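Local coordinates for protein maleate cis-trans isomerase (Pseudomonas putida, PDB 4FQ5) that probably catalyses the cis-trans isomerisation of maleate to fumarate, and binds maleic acid in a pocket between two parallel sheets, at residues A78-D83 and M99-L104; V72-L77 and M108-G113; R147-K152 and P240-A245. The protein carries 1 engineered substitution. All coordinates share one frame; numbering follows the deposited sequence.

Interaction 1: residues A78-D83 and M99-L104; sequences ARMDGD and MGYACL. With MAE (maleic acid), chain C.
Met80 lays its terminal methyl against a cysteine that is covalently joined to the bound maleic acid: Cys103 SG is 1.9 Å from C3 of the ligand, while Met80 CE lies 4.0 Å from Cys103 CB. The methionine chain is extended through its first two torsions and bends at the last (chi3 59°), which turns CE toward the cysteine. Cys103 is the predicted nucleophile, and its bond to C3 is consistent with an adduct held where the predicted proton donor has been replaced by the engineered Ala221. Cys103 also occupies the N-cap position of helix 104-108, and the amide Leu104 N makes a weak hydrogen bond of 3.1 Å to ligand O4, so the amino end of that helix may help to stabilise the carboxylate. Asn38, Tyr160, Asn190, Val222 and Gln223 complete the grip on the ligand.

Beside this apolar pair, Tyr101 OH donates to Asp81 OD1 over 2.6 Å, a short approach but a weak bond by its geometry. The two side chains cross at about a right angle, with the carboxylate and ring planes turned 59° apart. Asp81 OD2 is hydrogen-bonded to Tyr114 OH, so the buried carboxylate engages two tyrosine hydroxyls, one through each oxygen.

The contact thus joins Met80 and Asp81 of helix 74-81 to the end of strand 98-101 and the loop beyond it. Ala106 of helix 104-108, Pro35 of strand 27-35 and Met67 of strand 59-67 pack round Met80, and Ile107, Met67 and Ser84 of helix 84-92 touch the polar pair.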
ATOM      1  N   ALA A  78      29.758  19.279 -14.630  1.00 33.91           N
ATOM      2  CA  ALA A  78      30.926  18.595 -15.197  1.00 35.06           C
ATOM      3  C   ALA A  78      31.663  17.776 -14.136  1.00 34.47           C
ATOM      4  O   ALA A  78      32.009  16.616 -14.371  1.00 34.66           O
ATOM      5  CB  ALA A  78      31.867  19.596 -15.867  1.00 34.76           C
ATOM      6  N   ARG A  79      31.879  18.373 -12.967  1.00 35.28           N
ATOM      7  CA  ARG A  79      32.520  17.685 -11.846  1.00 35.82           C
ATOM      8  C   ARG A  79      31.696  16.478 -11.392  1.00 34.52           C
ATOM      9  O   ARG A  79      32.235  15.389 -11.186  1.00 33.72           O
ATOM     10  CB  ARG A  79      32.713  18.638 -10.668  1.00 38.18           C
ATOM     11  CG  ARG A  79      33.716  18.138  -9.636  1.00 41.64           C
ATOM     12  CD  ARG A  79      33.198  18.319  -8.220  1.00 44.26           C
ATOM     13  NE  ARG A  79      32.010  17.496  -7.973  1.00 46.30           N
ATOM     14  CZ  ARG A  79      32.031  16.226  -7.569  1.00 46.84           C
ATOM     15  NH1 ARG A  79      30.889  15.578  -7.381  1.00 45.95           N
ATOM     16  NH2 ARG A  79      33.183  15.597  -7.356  1.00 48.17           N
ATOM     17  N   MET A  80      30.389  16.688 -11.246  1.00 32.36           N
ATOM     18  CA  MET A  80      29.468  15.636 -10.823  1.00 31.69           C
ATOM     19  C   MET A  80      29.511  14.424 -11.753  1.00 31.87           C
ATOM     20  O   MET A  80      29.595  13.278 -11.287  1.00 30.67           O
ATOM     21  CB  MET A  80      28.040  16.180 -10.735  1.00 30.61           C
ATOM     22  CG  MET A  80      27.049  15.213 -10.108  1.00 29.26           C
ATOM     23  SD  MET A  80      25.325  15.686 -10.346  1.00 27.32           S
ATOM     24  CE  MET A  80      25.189  15.711 -12.127  1.00 27.44           C
ATOM     25  N   ASP A  81      29.457  14.677 -13.060  1.00 32.48           N
ATOM     26  CA  ASP A  81      29.494  13.595 -14.048  1.00 32.89           C
ATOM     27  C   ASP A  81      30.771  12.762 -13.942  1.00 32.78           C
ATOM     28  O   ASP A  81      30.749  11.570 -14.220  1.00 31.91           O
ATOM     29  CB  ASP A  81      29.332  14.127 -15.471  1.00 32.83           C
ATOM     30  CG  ASP A  81      29.148  13.017 -16.482  1.00 33.96           C
ATOM     31  OD1 ASP A  81      28.118  12.306 -16.413  1.00 33.67           O
ATOM     32  OD2 ASP A  81      30.033  12.844 -17.351  1.00 34.82           O
ATOM     33  N   GLY A  82      31.868  13.397 -13.539  1.00 33.43           N
ATOM     34  CA  GLY A  82      33.136  12.704 -13.300  1.00 34.10           C
ATOM     35  C   GLY A  82      33.053  11.588 -12.264  1.00 34.77           C
ATOM     36  O   GLY A  82      33.867  10.674 -12.281  1.00 34.40           O
ATOM     37  N   ASP A  83      32.068  11.657 -11.362  1.00 35.12           N
ATOM     38  CA  ASP A  83      31.870  10.614 -10.341  1.00 35.82           C
ATOM     39  C   ASP A  83      30.995   9.457 -10.817  1.00 34.97           C
ATOM     40  O   ASP A  83      30.682   8.537 -10.052  1.00 34.03           O
ATOM     41  CB  ASP A  83      31.273  11.221  -9.072  1.00 38.31           C
ATOM     42  CG  ASP A  83      32.251  12.108  -8.338  1.00 40.96           C
ATOM     43  OD1 ASP A  83      33.473  12.014  -8.586  1.00 43.52           O
ATOM     44  OD2 ASP A  83      31.795  12.904  -7.503  1.00 43.73           O
ATOM     45  N   MET A  99      19.688   0.412 -13.752  1.00 25.60           N
ATOM     46  CA  MET A  99      20.390   1.547 -13.187  1.00 26.34           C
ATOM     47  C   MET A  99      20.043   2.804 -13.968  1.00 26.67           C
ATOM     48  O   MET A  99      20.222   2.856 -15.188  1.00 27.10           O
ATOM     49  CB  MET A  99      21.899   1.292 -13.222  1.00 26.91           C
ATOM     50  CG  MET A  99      22.694   2.217 -12.321  1.00 26.69           C
ATOM     51  SD  MET A  99      24.458   1.862 -12.394  1.00 28.03           S
ATOM     52  CE  MET A  99      24.461   0.125 -11.946  1.00 26.78           C
ATOM     53  N   GLY A 100      19.540   3.811 -13.258  1.00 26.80           N
ATOM     54  CA  GLY A 100      19.172   5.079 -13.870  1.00 27.23           C
ATOM     55  C   GLY A 100      20.072   6.213 -13.425  1.00 27.71           C
ATOM     56  O   GLY A 100      20.242   6.450 -12.232  1.00 27.50           O
ATOM     57  N   TYR A 101      20.661   6.903 -14.397  1.00 28.57           N
ATOM     58  CA  TYR A 101      21.414   8.130 -14.152  1.00 28.61           C
ATOM     59  C   TYR A 101      20.384   9.248 -14.162  1.00 28.19           C
ATOM     60  O   TYR A 101      19.791   9.547 -15.201  1.00 28.48           O
ATOM     61  CB  TYR A 101      22.456   8.317 -15.260  1.00 29.11           C
ATOM     62  CG  TYR A 101      23.397   9.501 -15.136  1.00 29.43           C
ATOM     63  CD1 TYR A 101      24.762   9.302 -14.948  1.00 30.49           C
ATOM     64  CD2 TYR A 101      22.935  10.818 -15.257  1.00 30.06           C
ATOM     65  CE1 TYR A 101      25.646  10.375 -14.861  1.00 30.85           C
ATOM     66  CE2 TYR A 101      23.807  11.898 -15.161  1.00 30.42           C
ATOM     67  CZ  TYR A 101      25.165  11.670 -14.971  1.00 30.78           C
ATOM     68  OH  TYR A 101      26.047  12.728 -14.886  1.00 31.86           O
ATOM     69  N   ALA A 102      20.175   9.860 -12.998  1.00 28.87           N
ATOM     70  CA  ALA A 102      19.044  10.771 -12.782  1.00 29.78           C
ATOM     71  C   ALA A 102      19.123  12.160 -13.445  1.00 30.56           C
ATOM     72  O   ALA A 102      18.107  12.676 -13.905  1.00 31.43           O
ATOM     73  CB  ALA A 102      18.763  10.913 -11.295  1.00 29.37           C
ATOM     74  N   CYS A 103      20.286  12.780 -13.531  1.00 30.37           N
ATOM     75  CA  CYS A 103      20.326  14.182 -13.948  1.00 29.79           C
ATOM     76  C   CYS A 103      20.412  14.425 -15.462  1.00 29.34           C
ATOM     77  O   CYS A 103      21.430  14.253 -16.099  1.00 29.18           O
ATOM     78  CB  CYS A 103      21.447  14.906 -13.221  1.00 30.58           C
ATOM     79  SG  CYS A 103      21.566  16.673 -13.488  1.00 31.88           S
ATOM     80  N   LEU A 104      19.299  14.869 -15.996  1.00 28.01           N
ATOM     81  CA  LEU A 104      19.111  15.160 -17.419  1.00 28.56           C
ATOM     82  C   LEU A 104      20.112  16.185 -17.951  1.00 28.35           C
ATOM     83  O   LEU A 104      20.748  15.958 -18.972  1.00 27.56           O
ATOM     84  CB  LEU A 104      17.675  15.661 -17.641  1.00 28.62           C
ATOM     85  CG  LEU A 104      16.999  16.255 -18.894  1.00 29.86           C
ATOM     86  CD1 LEU A 104      17.795  17.312 -19.657  1.00 30.26           C
ATOM     87  CD2 LEU A 104      16.447  15.201 -19.836  1.00 29.95           C
TER
HETATM   88  C1  MAE C 301      18.596  17.553 -10.780  1.00 36.17           C
HETATM   89  O1  MAE C 301      18.684  17.330  -9.562  1.00 33.92           O
HETATM   90  O2  MAE C 301      17.569  17.976 -11.329  1.00 35.49           O
HETATM   91  C2  MAE C 301      19.793  17.326 -11.603  1.00 35.69           C
HETATM   92  C3  MAE C 301      19.791  17.224 -12.920  1.00 35.20           C
HETATM   93  C4  MAE C 301      18.586  17.294 -13.777  1.00 35.48           C
HETATM   94  O3  MAE C 301      18.467  18.254 -14.530  1.00 35.42           O
HETATM   95  O4  MAE C 301      17.738  16.394 -13.773  1.00 35.24           O

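Interaction 2: residues V72-L77 and M108-G113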
ATOM      1  N   VAL A  72      23.232  23.997  -9.688  1.00 33.03           N
ATOM      2  CA  VAL A  72      23.146  23.529 -11.065  1.00 32.34           C
ATOM      3  C   VAL A  72      23.831  24.542 -11.984  1.00 33.86           C
ATOM      4  O   VAL A  72      23.178  25.408 -12.579  1.00 32.42           O
ATOM      5  CB  VAL A  72      21.681  23.266 -11.493  1.00 31.76           C
ATOM      6  CG1 VAL A  72      21.631  22.547 -12.834  1.00 31.89           C
ATOM      7  CG2 VAL A  72      20.950  22.448 -10.428  1.00 31.32           C
ATOM      8  N   THR A  73      25.157  24.428 -12.054  1.00 34.18           N
ATOM      9  CA  THR A  73      26.002  25.245 -12.927  1.00 35.36           C
ATOM     10  C   THR A  73      26.826  24.294 -13.785  1.00 36.22           C
ATOM     11  O   THR A  73      27.002  23.130 -13.420  1.00 34.13           O
ATOM     12  CB  THR A  73      26.990  26.099 -12.114  1.00 36.33           C
ATOM     13  OG1 THR A  73      27.917  25.239 -11.434  1.00 36.16           O
ATOM     14  CG2 THR A  73      26.260  26.974 -11.092  1.00 36.47           C
ATOM     15  N   LYS A  74      27.339  24.780 -14.914  1.00 38.02           N
ATOM     16  CA  LYS A  74      28.175  23.955 -15.788  1.00 38.92           C
ATOM     17  C   LYS A  74      29.342  23.308 -15.034  1.00 38.49           C
ATOM     18  O   LYS A  74      29.613  22.118 -15.209  1.00 37.45           O
ATOM     19  CB  LYS A  74      28.702  24.762 -16.987  1.00 42.11           C
ATOM     20  CG  LYS A  74      29.657  23.968 -17.874  1.00 43.66           C
ATOM     21  CD  LYS A  74      28.915  22.975 -18.762  1.00 45.38           C
ATOM     22  CE  LYS A  74      29.613  21.623 -18.829  1.00 46.26           C
ATOM     23  NZ  LYS A  74      28.980  20.648 -17.886  1.00 47.51           N
ATOM     24  N   GLU A  75      30.020  24.094 -14.199  1.00 39.34           N
ATOM     25  CA  GLU A  75      31.173  23.613 -13.431  1.00 40.75           C
ATOM     26  C   GLU A  75      30.785  22.466 -12.486  1.00 39.01           C
ATOM     27  O   GLU A  75      31.482  21.447 -12.414  1.00 37.31           O
ATOM     28  CB  GLU A  75      31.819  24.766 -12.649  1.00 44.68           C
ATOM     29  CG  GLU A  75      32.789  24.346 -11.553  1.00 48.43           C
ATOM     30  CD  GLU A  75      32.860  25.357 -10.420  1.00 53.13           C
ATOM     31  OE1 GLU A  75      32.483  25.003  -9.281  1.00 55.87           O
ATOM     32  OE2 GLU A  75      33.280  26.510 -10.663  1.00 56.71           O
ATOM     33  N   GLU A  76      29.681  22.635 -11.763  1.00 36.92           N
ATOM     34  CA  GLU A  76      29.237  21.597 -10.837  1.00 35.81           C
ATOM     35  C   GLU A  76      28.750  20.351 -11.575  1.00 34.28           C
ATOM     36  O   GLU A  76      29.036  19.237 -11.151  1.00 33.46           O
ATOM     37  CB  GLU A  76      28.191  22.122  -9.854  1.00 35.53           C
ATOM     38  CG  GLU A  76      28.767  23.037  -8.778  1.00 37.10           C
ATOM     39  CD  GLU A  76      28.038  22.932  -7.447  1.00 37.74           C
ATOM     40  OE1 GLU A  76      27.942  23.949  -6.735  1.00 39.35           O
ATOM     41  OE2 GLU A  76      27.564  21.835  -7.097  1.00 38.19           O
ATOM     42  N   LEU A  77      28.046  20.555 -12.689  1.00 33.90           N
ATOM     43  CA  LEU A  77      27.576  19.466 -13.552  1.00 34.28           C
ATOM     44  C   LEU A  77      28.731  18.614 -14.100  1.00 34.84           C
ATOM     45  O   LEU A  77      28.682  17.382 -14.045  1.00 33.87           O
ATOM     46  CB  LEU A  77      26.748  20.029 -14.716  1.00 34.69           C
ATOM     47  CG  LEU A  77      25.205  20.095 -14.740  1.00 35.44           C
ATOM     48  CD1 LEU A  77      24.512  19.635 -13.467  1.00 34.35           C
ATOM     49  CD2 LEU A  77      24.715  21.472 -15.160  1.00 34.18           C
ATOM     50  N   MET A 108      23.167  16.214 -20.959  1.00 30.66           N
ATOM     51  CA  MET A 108      23.044  17.097 -22.117  1.00 32.65           C
ATOM     52  C   MET A 108      24.127  18.191 -22.150  1.00 33.84           C
ATOM     53  O   MET A 108      24.594  18.560 -23.223  1.00 36.04           O
ATOM     54  CB  MET A 108      21.621  17.673 -22.235  1.00 31.89           C
ATOM     55  CG  MET A 108      20.546  16.614 -22.491  1.00 31.73           C
ATOM     56  SD  MET A 108      18.942  17.287 -22.987  1.00 31.86           S
ATOM     57  CE  MET A 108      17.987  15.807 -23.280  1.00 30.55           C
ATOM     58  N   SER A 109      24.537  18.674 -20.975  1.00 34.01           N
ATOM     59  CA  SER A 109      25.624  19.656 -20.831  1.00 35.26           C
ATOM     60  C   SER A 109      26.965  19.225 -21.428  1.00 35.73           C
ATOM     61  O   SER A 109      27.828  20.064 -21.688  1.00 35.61           O
ATOM     62  CB  SER A 109      25.877  19.947 -19.349  1.00 35.98           C
ATOM     63  OG  SER A 109      25.002  20.942 -18.876  1.00 40.60           O
ATOM     64  N   MET A 110      27.150  17.919 -21.605  1.00 35.19           N
ATOM     65  CA  MET A 110      28.436  17.384 -22.041  1.00 35.57           C
ATOM     66  C   MET A 110      28.586  17.343 -23.556  1.00 34.82           C
ATOM     67  O   MET A 110      29.613  16.920 -24.063  1.00 35.13           O
ATOM     68  CB  MET A 110      28.663  15.992 -21.444  1.00 36.34           C
ATOM     69  CG  MET A 110      28.808  15.971 -19.929  1.00 37.15           C
ATOM     70  SD  MET A 110      30.265  16.858 -19.339  1.00 41.50           S
ATOM     71  CE  MET A 110      31.570  15.859 -20.047  1.00 40.07           C
ATOM     72  N   GLY A 111      27.557  17.769 -24.279  1.00 35.05           N
ATOM     73  CA  GLY A 111      27.617  17.785 -25.742  1.00 35.03           C
ATOM     74  C   GLY A 111      26.738  16.762 -26.441  1.00 33.92           C
ATOM     75  O   GLY A 111      26.339  15.757 -25.848  1.00 32.61           O
ATOM     76  N   HIS A 112      26.466  17.016 -27.721  1.00 34.37           N
ATOM     77  CA  HIS A 112      25.561  16.188 -28.515  1.00 34.12           C
ATOM     78  C   HIS A 112      25.926  14.732 -28.504  1.00 34.06           C
ATOM     79  O   HIS A 112      27.094  14.368 -28.676  1.00 33.67           O
ATOM     80  CB  HIS A 112      25.490  16.691 -29.954  1.00 35.78           C
ATOM     81  CG  HIS A 112      24.822  18.042 -30.104  1.00 36.44           C
ATOM     82  ND1 HIS A 112      23.965  18.538 -29.187  1.00 36.83           N
ATOM     83  CD2 HIS A 112      24.880  18.979 -31.130  1.00 36.89           C
ATOM     84  CE1 HIS A 112      23.517  19.742 -29.593  1.00 36.59           C
ATOM     85  NE2 HIS A 112      24.077  20.012 -30.783  1.00 38.24           N
ATOM     86  N   GLY A 113      24.921  13.889 -28.287  1.00 33.29           N
ATOM     87  CA  GLY A 113      25.085  12.441 -28.307  1.00 32.67           C
ATOM     88  C   GLY A 113      25.701  11.836 -27.058  1.00 31.90           C
ATOM     89  O   GLY A 113      25.983  10.635 -27.017  1.00 30.57           O
TER
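The capped amino end of helix 74-81 rests, through Lys74 and Leu77, on Ser109 in the turn that follows helix 104-108. Lys74 arches over the serine: its chain leaves with CG anti to the backbone N (chi1 176°) and then bends at each later torsion, bringing NZ to 3.5 Å from Ser109 CB and CE to 3.7 Å from Ser109 O. Leu77 approaches with one branch, its CD2 lying 3.8 Å from Ser109 OG, and that hydroxyl makes a weak hydrogen bond to Val105 O of helix 104-108. Lys74 NZ also comes to 4.3 Å from Met110 SD. No hydrogen bond spans the two segments; they meet by van der Waals contact.

Each backbone is fixed locally. Thr73 OG1 accepts a nearly straight bond of 3.2 Å from Glu76 N, capping the helix, while Gly111 N closes a type I beta turn on Met108 O and Gly111 then takes a positive phi. Leu164 touches Leu77 and Leu167 touches Ser109, both from helix 162-174. With Leu77 also touching Val105 and Met69 of the ligand pocket, the arrangement is that of an N-capped helix backing, in the second shell, the residues that line a substrate site.

Interaction 3: residues R147-K152 and P240-A245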
ATOM      1  N   ARG A 147       9.838   9.925 -28.566  1.00 34.59           N
ATOM      2  CA  ARG A 147       9.720   9.127 -29.788  1.00 36.79           C
ATOM      3  C   ARG A 147       8.645   8.040 -29.656  1.00 37.08           C
ATOM      4  O   ARG A 147       7.874   7.821 -30.584  1.00 37.94           O
ATOM      5  CB  ARG A 147      11.067   8.514 -30.196  1.00 37.87           C
ATOM      6  CG  ARG A 147      12.065   9.520 -30.757  1.00 39.65           C
ATOM      7  CD  ARG A 147      13.458   8.918 -30.880  1.00 40.60           C
ATOM      8  NE  ARG A 147      14.443   9.907 -31.324  1.00 42.28           N
ATOM      9  CZ  ARG A 147      15.762   9.789 -31.172  1.00 43.07           C
ATOM     10  NH1 ARG A 147      16.276   8.726 -30.571  1.00 43.89           N
ATOM     11  NH2 ARG A 147      16.575  10.746 -31.608  1.00 43.27           N
ATOM     12  N   ALA A 148       8.587   7.377 -28.501  1.00 36.69           N
ATOM     13  CA  ALA A 148       7.573   6.340 -28.242  1.00 36.96           C
ATOM     14  C   ALA A 148       6.159   6.899 -28.349  1.00 37.18           C
ATOM     15  O   ALA A 148       5.252   6.236 -28.851  1.00 37.37           O
ATOM     16  CB  ALA A 148       7.789   5.709 -26.873  1.00 36.32           C
ATOM     17  N   LEU A 149       5.983   8.128 -27.875  1.00 37.36           N
ATOM     18  CA  LEU A 149       4.720   8.843 -28.018  1.00 38.17           C
ATOM     19  C   LEU A 149       4.420   9.213 -29.472  1.00 40.01           C
ATOM     20  O   LEU A 149       3.275   9.520 -29.819  1.00 40.08           O
ATOM     21  CB  LEU A 149       4.740  10.104 -27.154  1.00 37.37           C
ATOM     22  CG  LEU A 149       4.066  10.164 -25.774  1.00 37.65           C
ATOM     23  CD1 LEU A 149       3.596   8.826 -25.218  1.00 36.80           C
ATOM     24  CD2 LEU A 149       4.982  10.881 -24.801  1.00 36.26           C
ATOM     25  N   GLY A 150       5.449   9.188 -30.320  1.00 41.14           N
ATOM     26  CA  GLY A 150       5.315   9.643 -31.704  1.00 41.44           C
ATOM     27  C   GLY A 150       5.208  11.156 -31.793  1.00 41.79           C
ATOM     28  O   GLY A 150       4.813  11.696 -32.824  1.00 42.79           O
ATOM     29  N   ALA A 151       5.562  11.838 -30.706  1.00 40.71           N
ATOM     30  CA  ALA A 151       5.531  13.293 -30.651  1.00 41.29           C
ATOM     31  C   ALA A 151       6.687  13.886 -31.464  1.00 42.40           C
ATOM     32  O   ALA A 151       7.830  13.452 -31.340  1.00 43.23           O
ATOM     33  CB  ALA A 151       5.576  13.771 -29.207  1.00 39.09           C
ATOM     34  N   LYS A 152       6.370  14.863 -32.308  1.00 43.45           N
ATOM     35  CA  LYS A 152       7.348  15.475 -33.208  1.00 44.93           C
ATOM     36  C   LYS A 152       7.789  16.848 -32.722  1.00 44.03           C
ATOM     37  O   LYS A 152       8.882  17.324 -33.051  1.00 42.94           O
ATOM     38  CB  LYS A 152       6.762  15.600 -34.615  1.00 47.51           C
ATOM     39  CG  LYS A 152       7.382  14.663 -35.630  1.00 51.34           C
ATOM     40  CD  LYS A 152       6.807  13.259 -35.568  1.00 52.74           C
ATOM     41  CE  LYS A 152       7.796  12.272 -36.164  1.00 55.49           C
ATOM     42  NZ  LYS A 152       7.126  11.089 -36.774  1.00 58.04           N
ATOM     43  N   PRO A 240      -0.506  14.827 -24.162  1.00 36.49           N
ATOM     44  CA  PRO A 240       0.319  13.971 -23.315  1.00 35.28           C
ATOM     45  C   PRO A 240       1.319  14.810 -22.530  1.00 34.76           C
ATOM     46  O   PRO A 240       1.912  15.757 -23.076  1.00 34.66           O
ATOM     47  CB  PRO A 240       1.052  13.078 -24.318  1.00 35.36           C
ATOM     48  CG  PRO A 240       0.172  13.057 -25.521  1.00 35.98           C
ATOM     49  CD  PRO A 240      -0.479  14.404 -25.574  1.00 36.59           C
ATOM     50  N   VAL A 241       1.473  14.486 -21.251  1.00 31.90           N
ATOM     51  CA  VAL A 241       2.438  15.164 -20.400  1.00 31.18           C
ATOM     52  C   VAL A 241       3.430  14.139 -19.875  1.00 31.39           C
ATOM     53  O   VAL A 241       3.040  13.075 -19.382  1.00 30.14           O
ATOM     54  CB  VAL A 241       1.752  15.903 -19.235  1.00 30.56           C
ATOM     55  CG1 VAL A 241       2.772  16.501 -18.276  1.00 29.96           C
ATOM     56  CG2 VAL A 241       0.828  16.990 -19.763  1.00 30.62           C
ATOM     57  N   ILE A 242       4.715  14.457 -20.014  1.00 31.48           N
ATOM     58  CA  ILE A 242       5.782  13.628 -19.479  1.00 31.03           C
ATOM     59  C   ILE A 242       6.733  14.481 -18.665  1.00 30.55           C
ATOM     60  O   ILE A 242       6.705  15.712 -18.746  1.00 30.56           O
ATOM     61  CB  ILE A 242       6.573  12.897 -20.590  1.00 31.81           C
ATOM     62  CG1 ILE A 242       7.233  13.907 -21.545  1.00 32.61           C
ATOM     63  CG2 ILE A 242       5.667  11.913 -21.313  1.00 32.44           C
ATOM     64  CD1 ILE A 242       8.053  13.267 -22.645  1.00 33.86           C
ATOM     65  N   SER A 243       7.563  13.811 -17.872  1.00 29.59           N
ATOM     66  CA  SER A 243       8.622  14.458 -17.123  1.00 28.19           C
ATOM     67  C   SER A 243       9.846  13.573 -17.234  1.00 27.76           C
ATOM     68  O   SER A 243       9.725  12.398 -17.596  1.00 27.06           O
ATOM     69  CB  SER A 243       8.223  14.615 -15.657  1.00 27.75           C
ATOM     70  OG  SER A 243       8.093  13.349 -15.034  1.00 26.83           O
ATOM     71  N   ALA A 244      11.021  14.126 -16.928  1.00 27.00           N
ATOM     72  CA  ALA A 244      12.250  13.331 -16.922  1.00 27.03           C
ATOM     73  C   ALA A 244      12.094  12.110 -16.006  1.00 26.30           C
ATOM     74  O   ALA A 244      12.523  11.015 -16.353  1.00 25.76           O
ATOM     75  CB  ALA A 244      13.438  14.177 -16.492  1.00 26.70           C
ATOM     76  N   ALA A 245      11.455  12.309 -14.853  1.00 26.53           N
ATOM     77  CA  ALA A 245      11.206  11.225 -13.890  1.00 25.69           C
ATOM     78  C   ALA A 245      10.301  10.155 -14.481  1.00 25.45           C
ATOM     79  O   ALA A 245      10.587   8.958 -14.364  1.00 24.91           O
ATOM     80  CB  ALA A 245      10.595  11.780 -12.610  1.00 26.51           C
TER
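A small, apolar helix-on-sheet contact brings Leu149, at the carboxyl end of helix 138-149, against Ile242 and Pro240 of strand 241-243 and the residue before it. Within this chain the strand is outermost in the second parallel sheet, next to strand 215-217. Leu149 and Ile242 reach toward each other tip to tip, with Leu149 CD2 3.7 Å from Ile242 CG2. The isoleucine has CG1 between its backbone N and carbonyl carbon (chi1 61°), an arrangement that sets CG2 anti to the carbonyl carbon and on the side where the leucine arrives. Pro240 adds a looser touch, its CB 4.4 Å from Leu149 CG. Ile242 also meets Leu142 and Ile146, so several residues of the same helix bear on this one strand residue, and Tyr273 packs on Leu149 as well.

Just past Leu149 the helix is closed by a Schellman motif at Gly150, which has positive phi (73°) and whose N bonds to Arg147 O at 2.8 Å. This sharp ending turns the chain through Ala151 toward strand 153-158 of the same sheet. On the other side of the contact, backbone bonds of Ile242 to Ile216 and Ile218 fix the strand in the sheet, and Ser243 N-caps helix 244-255 through its bond to Val246 N. Pro240 packs on Arg238 of a second subunit.

The arrangement is that of a helix arriving from the first sheet, packing on the outermost strand of the second and then feeding a strand into it, as in the two-sheet alpha/beta fold of the aspartate/glutamate racemase superfamily, to which arylmalonate decarboxylase also belongs.

How the interactions relate
Interactions 1 and 2 are neighbours, with centres 10 Å apart, and share helix 74-81: Lys74 and Leu77 serve interaction 2, Met80 and Asp81 interaction 1. They touch where Leu77 CD1 lies 4.2 Å from Cys103 SG, and again where Met110 CG lies 4.2 Å from Asp81 OD2. Interaction 1 holds the ligand through the covalent bond; interaction 2 stands behind it, the Leu77 side chain about 5 Å from the maleic acid. Interaction 3 follows later in the chain, its centre 22 Å from each of the others. It packs helix 138-149 on the second sheet and does not reach the ligand, the Ile242 side chain being about 13 Å from it and about 9 Å from that of Leu104.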